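Local coordinates for protein GCN5-related N-acetyltransferase (Exiguobacterium sibiricum 255-15, PDB 3GY9) that binds coenzyme A and probably transfers an acyl group, most likely acetyl, from it to a substrate not yet identified, at residues 58-70 / 79-93. Numbering follows the deposited sequence.
Sequences TNQVLACGGYMKQ and IRHVYVLPEARSHGI. With COA (coenzyme A), chain B; SO4 (sulfate ion), chain E; SO4 (sulfate ion), chain C; SO4 (sulfate ion), chain F.
Strands 61-69 and 76-84 form the antiparallel beta hairpin at the heart of the GNAT fold. The second strand runs on into the coenzyme A pyrophosphate loop and the start of helix 93-105. Cys64 and Tyr83 make a hydrogen-bonded pair: Cys64 N to Tyr83 O and Tyr83 N to Cys64 O are both 3.0 Å. Gly66 and Arg80 form a second such pair. Between them a beta bulge shifts the register by one residue, with His81 in a left-handed conformation (phi 63°, psi 36°). Beyond Val84, Leu85 N gives Leu62 O a nearly straight bond of 2.8 Å. The Ala63 methyl meets Val84 CG2 and Ile93 CG2. The Leu62 and Ile93 side chains cross at about a right angle, with Leu62 CD1 3.8 Å from Ile93 CD1, joining strand to helix start. At the other end, the selenium of selenomethionine Met68 (SE) lies at the guanidinium edge of Arg80, 3.5 Å from Arg80 NH1. A bend at chi3 (67°) turns this guanidinium back over His81, whose NE2 lies over one face. It hydrogen-bonds two sulfates, probably from the crystallisation liquor, and NH1 forms a salt bridge with Glu42. On the cofactor side, Val84 N donates to coenzyme A O9P, and Gly92 N to phosphate oxygen O2A. C7P lies over one face of the Arg89 guanidinium, Pro86 CA over the opposite face, toward its rim. Arg89 NH2 also forms a salt bridge with Glu27. Arg89 NE and NH2 both bind Val84 O, each at 2.9 Å.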
loop_
_atom_site.group_PDB
_atom_site.type_symbol
_atom_site.label_atom_id
_atom_site.label_comp_id
_atom_site.label_asym_id
_atom_site.label_seq_id
_atom_site.Cartn_x
_atom_site.Cartn_y
_atom_site.Cartn_z
ATOM N N THR A 58 11.450 -9.594 14.955
ATOM C CA THR A 58 11.028 -9.473 16.353
ATOM C C THR A 58 9.577 -9.007 16.465
ATOM O O THR A 58 9.173 -8.504 17.524
ATOM C CB THR A 58 11.951 -8.550 17.134
ATOM O OG1 THR A 58 11.990 -7.267 16.492
ATOM C CG2 THR A 58 13.337 -9.123 17.213
ATOM N N ASN A 59 8.823 -9.228 15.392
ATOM C CA ASN A 59 7.388 -8.968 15.269
ATOM C C ASN A 59 6.948 -7.555 15.562
ATOM O O ASN A 59 5.845 -7.284 16.067
ATOM C CB ASN A 59 6.589 -10.003 16.037
ATOM C CG ASN A 59 6.645 -11.371 15.371
ATOM O OD1 ASN A 59 6.753 -11.490 14.144
ATOM N ND2 ASN A 59 6.559 -12.397 16.171
ATOM N N GLN A 60 7.789 -6.625 15.129
ATOM C CA GLN A 60 7.439 -5.215 15.174
ATOM C C GLN A 60 6.975 -4.785 13.788
ATOM O O GLN A 60 7.488 -5.275 12.776
ATOM C CB GLN A 60 8.632 -4.388 15.619
ATOM C CG GLN A 60 9.052 -4.700 17.017
ATOM C CD GLN A 60 10.112 -3.796 17.565
ATOM O OE1 GLN A 60 11.152 -3.593 16.942
ATOM N NE2 GLN A 60 9.902 -3.315 18.779
ATOM N N VAL A 61 5.991 -3.896 13.749
ATOM C CA VAL A 61 5.438 -3.408 12.482
ATOM C C VAL A 61 6.428 -2.421 11.869
ATOM O O VAL A 61 6.758 -1.391 12.490
ATOM C CB VAL A 61 4.093 -2.666 12.689
ATOM C CG1 VAL A 61 3.644 -1.991 11.388
ATOM C CG2 VAL A 61 3.045 -3.611 13.193
ATOM N N LEU A 62 6.912 -2.723 10.662
ATOM C CA LEU A 62 7.846 -1.819 9.981
ATOM C C LEU A 62 7.212 -1.029 8.822
ATOM O O LEU A 62 7.800 -0.047 8.360
ATOM C CB LEU A 62 9.041 -2.593 9.441
ATOM C CG LEU A 62 9.887 -3.397 10.434
ATOM C CD1 LEU A 62 11.008 -4.072 9.721
ATOM C CD2 LEU A 62 10.409 -2.525 11.557
ATOM N N ALA A 63 6.035 -1.470 8.370
ATOM C CA ALA A 63 5.361 -0.861 7.227
ATOM C C ALA A 63 3.938 -1.349 7.137
ATOM O O ALA A 63 3.582 -2.391 7.690
ATOM C CB ALA A 63 6.071 -1.213 5.948
ATOM N N CYS A 64 3.130 -0.568 6.429
ATOM C CA CYS A 64 1.796 -1.004 6.081
ATOM C C CYS A 64 1.489 -0.589 4.653
ATOM O O CYS A 64 2.156 0.286 4.113
ATOM C CB CYS A 64 0.760 -0.394 7.050
ATOM S SG CYS A 64 0.678 1.399 7.065
ATOM N N GLY A 65 0.450 -1.207 4.085
ATOM C CA GLY A 65 -0.026 -0.810 2.756
ATOM C C GLY A 65 -1.022 -1.812 2.233
ATOM O O GLY A 65 -0.931 -2.994 2.520
ATOM N N GLY A 66 -1.953 -1.335 1.419
ATOM C CA GLY A 66 -2.980 -2.218 0.933
ATOM C C GLY A 66 -3.668 -1.665 -0.269
ATOM O O GLY A 66 -3.136 -0.810 -0.966
ATOM N N TYR A 67 -4.862 -2.182 -0.517
ATOM C CA TYR A 67 -5.643 -1.769 -1.678
ATOM C C TYR A 67 -7.126 -1.949 -1.418
ATOM O O TYR A 67 -7.547 -2.715 -0.545
ATOM C CB TYR A 67 -5.226 -2.578 -2.923
ATOM C CG TYR A 67 -5.643 -4.017 -2.855
ATOM C CD1 TYR A 67 -4.816 -4.983 -2.269
ATOM C CD2 TYR A 67 -6.871 -4.430 -3.360
ATOM C CE1 TYR A 67 -5.215 -6.318 -2.189
ATOM C CE2 TYR A 67 -7.283 -5.765 -3.269
ATOM C CZ TYR A 67 -6.440 -6.704 -2.681
ATOM O OH TYR A 67 -6.876 -8.025 -2.605
HETATM N N MSE A 68 -7.916 -1.206 -2.179
HETATM C CA MSE A 68 -9.355 -1.341 -2.174
HETATM C C MSE A 68 -9.914 -0.752 -3.468
HETATM O O MSE A 68 -9.170 -0.303 -4.329
HETATM C CB MSE A 68 -9.958 -0.669 -0.933
HETATM C CG MSE A 68 -9.743 0.825 -0.854
HETATM SE SE MSE A 68 -10.620 1.653 0.674
HETATM C CE MSE A 68 -12.400 1.653 -0.038
ATOM N N LYS A 69 -11.230 -0.784 -3.620
ATOM C CA LYS A 69 -11.835 -0.274 -4.820
ATOM C C LYS A 69 -11.624 1.230 -4.945
ATOM O O LYS A 69 -11.772 1.964 -3.972
ATOM C CB LYS A 69 -13.332 -0.598 -4.809
ATOM C CG LYS A 69 -14.003 -0.276 -6.120
ATOM C CD LYS A 69 -15.502 -0.540 -6.086
ATOM C CE LYS A 69 -16.185 0.024 -7.329
ATOM N NZ LYS A 69 -15.971 1.505 -7.470
ATOM N N GLN A 70 -11.291 1.687 -6.155
ATOM C CA GLN A 70 -11.237 3.118 -6.458
ATOM C C GLN A 70 -12.642 3.599 -6.703
ATOM O O GLN A 70 -13.324 3.094 -7.567
ATOM C CB GLN A 70 -10.373 3.384 -7.685
ATOM C CG GLN A 70 -10.439 4.825 -8.217
ATOM C CD GLN A 70 -9.901 5.838 -7.240
ATOM O OE1 GLN A 70 -8.826 5.682 -6.684
ATOM N NE2 GLN A 70 -10.659 6.904 -7.024
ATOM N N ILE A 79 -4.303 1.680 -4.584
ATOM C CA ILE A 79 -3.320 1.292 -3.593
ATOM C C ILE A 79 -3.250 2.391 -2.537
ATOM O O ILE A 79 -3.092 3.549 -2.880
ATOM C CB ILE A 79 -1.960 1.038 -4.259
ATOM C CG1 ILE A 79 -2.089 -0.185 -5.192
ATOM C CG2 ILE A 79 -0.864 0.851 -3.211
ATOM C CD1 ILE A 79 -0.882 -0.420 -6.087
ATOM N N ARG A 80 -3.449 2.013 -1.268
ATOM C CA ARG A 80 -3.647 2.986 -0.207
ATOM C C ARG A 80 -2.764 2.764 0.978
ATOM O O ARG A 80 -2.449 1.640 1.343
ATOM C CB ARG A 80 -5.083 2.914 0.293
ATOM C CG ARG A 80 -6.108 3.097 -0.825
ATOM C CD ARG A 80 -7.443 3.596 -0.293
ATOM N NE ARG A 80 -7.352 4.946 0.241
ATOM C CZ ARG A 80 -8.286 5.540 0.976
ATOM N NH1 ARG A 80 -9.403 4.916 1.305
ATOM N NH2 ARG A 80 -8.066 6.756 1.433
ATOM N N HIS A 81 -2.424 3.876 1.615
ATOM C CA HIS A 81 -1.823 3.875 2.947
ATOM C C HIS A 81 -0.474 3.199 3.017
ATOM O O HIS A 81 -0.141 2.570 4.014
ATOM C CB HIS A 81 -2.771 3.262 3.990
ATOM C CG HIS A 81 -4.165 3.812 3.954
ATOM N ND1 HIS A 81 -4.447 5.154 4.084
ATOM C CD2 HIS A 81 -5.361 3.189 3.810
ATOM C CE1 HIS A 81 -5.759 5.328 4.043
ATOM N NE2 HIS A 81 -6.331 4.150 3.850
ATOM N N VAL A 82 0.336 3.328 1.978
ATOM C CA VAL A 82 1.653 2.708 1.960
ATOM C C VAL A 82 2.637 3.587 2.708
ATOM O O VAL A 82 2.821 4.747 2.370
ATOM C CB VAL A 82 2.153 2.537 0.511
ATOM C CG1 VAL A 82 3.618 2.116 0.503
ATOM C CG2 VAL A 82 1.278 1.535 -0.222
ATOM N N TYR A 83 3.256 3.022 3.733
ATOM C CA TYR A 83 4.207 3.770 4.571
ATOM C C TYR A 83 5.209 2.800 5.182
ATOM O O TYR A 83 4.813 1.766 5.723
ATOM C CB TYR A 83 3.470 4.503 5.702
ATOM C CG TYR A 83 4.395 5.337 6.541
ATOM C CD1 TYR A 83 4.810 6.593 6.118
ATOM C CD2 TYR A 83 4.867 4.861 7.750
ATOM C CE1 TYR A 83 5.677 7.360 6.887
ATOM C CE2 TYR A 83 5.748 5.629 8.520
ATOM C CZ TYR A 83 6.149 6.861 8.082
ATOM O OH TYR A 83 7.014 7.635 8.834
ATOM N N VAL A 84 6.496 3.132 5.085
ATOM C CA VAL A 84 7.564 2.344 5.711
ATOM C C VAL A 84 8.224 3.235 6.752
ATOM O O VAL A 84 8.514 4.400 6.476
ATOM C CB VAL A 84 8.632 1.925 4.676
ATOM C CG1 VAL A 84 9.769 1.133 5.332
ATOM C CG2 VAL A 84 7.979 1.101 3.585
ATOM N N LEU A 85 8.449 2.691 7.952
ATOM C CA LEU A 85 9.140 3.441 9.016
ATOM C C LEU A 85 10.461 3.964 8.495
ATOM O O LEU A 85 11.189 3.242 7.804
ATOM C CB LEU A 85 9.425 2.569 10.248
ATOM C CG LEU A 85 8.299 2.236 11.225
ATOM C CD1 LEU A 85 8.861 1.323 12.299
ATOM C CD2 LEU A 85 7.695 3.497 11.849
ATOM N N PRO A 86 10.784 5.238 8.807
ATOM C CA PRO A 86 12.020 5.813 8.285
ATOM C C PRO A 86 13.266 4.936 8.457
ATOM O O PRO A 86 14.029 4.754 7.505
ATOM C CB PRO A 86 12.146 7.135 9.057
ATOM C CG PRO A 86 10.738 7.524 9.307
ATOM C CD PRO A 86 10.023 6.242 9.597
ATOM N N GLU A 87 13.460 4.363 9.640
ATOM C CA GLU A 87 14.672 3.568 9.903
ATOM C C GLU A 87 14.711 2.237 9.140
ATOM O O GLU A 87 15.783 1.621 9.026
ATOM C CB GLU A 87 14.827 3.321 11.410
ATOM C CG GLU A 87 13.740 2.418 12.008
ATOM C CD GLU A 87 13.531 2.641 13.501
ATOM O OE1 GLU A 87 12.473 3.207 13.883
ATOM O OE2 GLU A 87 14.437 2.261 14.281
ATOM N N ALA A 88 13.569 1.827 8.580
ATOM C CA ALA A 88 13.446 0.555 7.864
ATOM C C ALA A 88 13.430 0.719 6.351
ATOM O O ALA A 88 13.315 -0.272 5.636
ATOM C CB ALA A 88 12.212 -0.193 8.307
ATOM N N ARG A 89 13.533 1.959 5.872
ATOM C CA ARG A 89 13.564 2.225 4.432
ATOM C C ARG A 89 14.870 1.767 3.792
ATOM O O ARG A 89 15.882 1.555 4.486
ATOM C CB ARG A 89 13.342 3.699 4.174
ATOM C CG ARG A 89 11.945 4.129 4.529
ATOM C CD ARG A 89 11.779 5.629 4.508
ATOM N NE ARG A 89 10.480 5.934 5.090
ATOM C CZ ARG A 89 10.101 7.125 5.532
ATOM N NH1 ARG A 89 10.895 8.183 5.461
ATOM N NH2 ARG A 89 8.885 7.238 6.061
ATOM N N SER A 90 14.818 1.584 2.478
ATOM C CA SER A 90 15.987 1.283 1.642
ATOM C C SER A 90 16.534 -0.123 1.883
ATOM O O SER A 90 17.728 -0.366 1.652
ATOM C CB SER A 90 17.096 2.319 1.843
ATOM O OG SER A 90 16.614 3.629 1.645
ATOM N N HIS A 91 15.668 -1.029 2.341
ATOM C CA HIS A 91 16.032 -2.434 2.600
ATOM C C HIS A 91 15.109 -3.419 1.898
ATOM O O HIS A 91 15.058 -4.594 2.259
ATOM C CB HIS A 91 16.009 -2.730 4.101
ATOM C CG HIS A 91 17.120 -2.082 4.848
ATOM N ND1 HIS A 91 16.927 -0.999 5.676
ATOM C CD2 HIS A 91 18.447 -2.343 4.866
ATOM C CE1 HIS A 91 18.089 -0.626 6.182
ATOM N NE2 HIS A 91 19.028 -1.422 5.702
ATOM N N GLY A 92 14.357 -2.932 0.919
ATOM C CA GLY A 92 13.513 -3.782 0.085
ATOM C C GLY A 92 12.120 -4.060 0.609
ATOM O O GLY A 92 11.372 -4.794 -0.005
ATOM N N ILE A 93 11.757 -3.487 1.753
ATOM C CA ILE A 93 10.425 -3.734 2.326
ATOM C C ILE A 93 9.299 -3.172 1.437
ATOM O O ILE A 93 8.314 -3.863 1.157
ATOM C CB ILE A 93 10.341 -3.163 3.761
ATOM C CG1 ILE A 93 11.346 -3.893 4.679
ATOM C CG2 ILE A 93 8.925 -3.285 4.310
ATOM C CD1 ILE A 93 11.517 -3.233 6.030
HETATM N N1A COA B . 12.713 7.280 0.699
HETATM C C2A COA B . 11.990 7.297 -0.479
HETATM N N3A COA B . 12.234 6.369 -1.472
HETATM C C4A COA B . 13.194 5.429 -1.280
HETATM C C5A COA B . 13.937 5.393 -0.103
HETATM C C6A COA B . 13.690 6.330 0.895
HETATM N N6A COA B . 14.449 6.390 1.980
HETATM N N7A COA B . 14.810 4.360 -0.208
HETATM C C8A COA B . 14.638 3.754 -1.402
HETATM N N9A COA B . 13.643 4.420 -2.076
HETATM C C1B COA B . 13.142 4.147 -3.426
HETATM C C2B COA B . 14.274 3.939 -4.421
HETATM O O2B COA B . 13.898 4.464 -5.680
HETATM C C3B COA B . 14.404 2.440 -4.494
HETATM O O3B COA B . 14.911 1.969 -5.718
HETATM P P3B COA B . 16.390 1.337 -5.719
HETATM O O7A COA B . 16.740 0.871 -7.113
HETATM O O8A COA B . 17.335 2.411 -5.244
HETATM O O9A COA B . 16.459 0.164 -4.769
HETATM C C4B COA B . 12.967 2.009 -4.307
HETATM O O4B COA B . 12.404 2.940 -3.403
HETATM C C5B COA B . 12.827 0.573 -3.796
HETATM O O5B COA B . 13.514 0.434 -2.579
HETATM P P1A COA B . 12.852 -0.246 -1.263
HETATM O O1A COA B . 12.068 -1.473 -1.608
HETATM O O2A COA B . 13.999 -0.447 -0.327
HETATM O O3A COA B . 11.936 0.967 -0.776
HETATM P P2A COA B . 11.425 1.289 0.706
HETATM O O4A COA B . 11.297 0.047 1.570
HETATM O O5A COA B . 12.214 2.420 1.257
HETATM O O6A COA B . 9.941 1.786 0.357
HETATM C CBP COA B . 8.757 3.901 0.190
HETATM C CCP COA B . 9.717 2.917 -0.484
HETATM C CDP COA B . 7.394 3.235 0.346
HETATM C CEP COA B . 8.624 5.127 -0.737
HETATM C CAP COA B . 9.305 4.297 1.575
HETATM O OAP COA B . 10.629 4.765 1.437
HETATM C C9P COA B . 8.464 5.373 2.203
HETATM O O9P COA B . 7.299 5.065 2.919
HETATM N N8P COA B . 8.905 6.612 2.009
HETATM C C7P COA B . 8.217 7.774 2.557
HETATM C C6P COA B . 8.301 8.970 1.606
HETATM C C5P COA B . 9.726 9.465 1.504
HETATM O O5P COA B . 10.670 8.747 1.875
HETATM N N4P COA B . 9.896 10.690 1.009
HETATM C C3P COA B . 11.192 11.173 0.585
HETATM C C2P COA B . 12.136 11.418 1.762
HETATM S S1P COA B . 11.493 12.537 3.032
HETATM S S SO4 E . -4.161 7.014 0.178
HETATM O O1 SO4 E . -2.948 6.528 0.842
HETATM O O2 SO4 E . -5.061 7.645 1.136
HETATM O O3 SO4 E . -4.837 5.913 -0.489
HETATM O O4 SO4 E . -3.799 7.989 -0.859
HETATM S S SO4 C . 6.163 -3.662 19.703
HETATM O O1 SO4 C . 7.493 -3.874 20.258
HETATM O O2 SO4 C . 5.723 -4.875 19.029
HETATM O O3 SO4 C . 6.219 -2.569 18.740
HETATM O O4 SO4 C . 5.217 -3.334 20.764
HETATM S S SO4 F . -9.485 8.097 4.368
HETATM O O1 SO4 F . -8.155 8.538 3.944
HETATM O O2 SO4 F . -9.307 7.020 5.339
HETATM O O3 SO4 F . -10.257 7.703 3.179
HETATM O O4 SO4 F . -10.173 9.192 5.034
#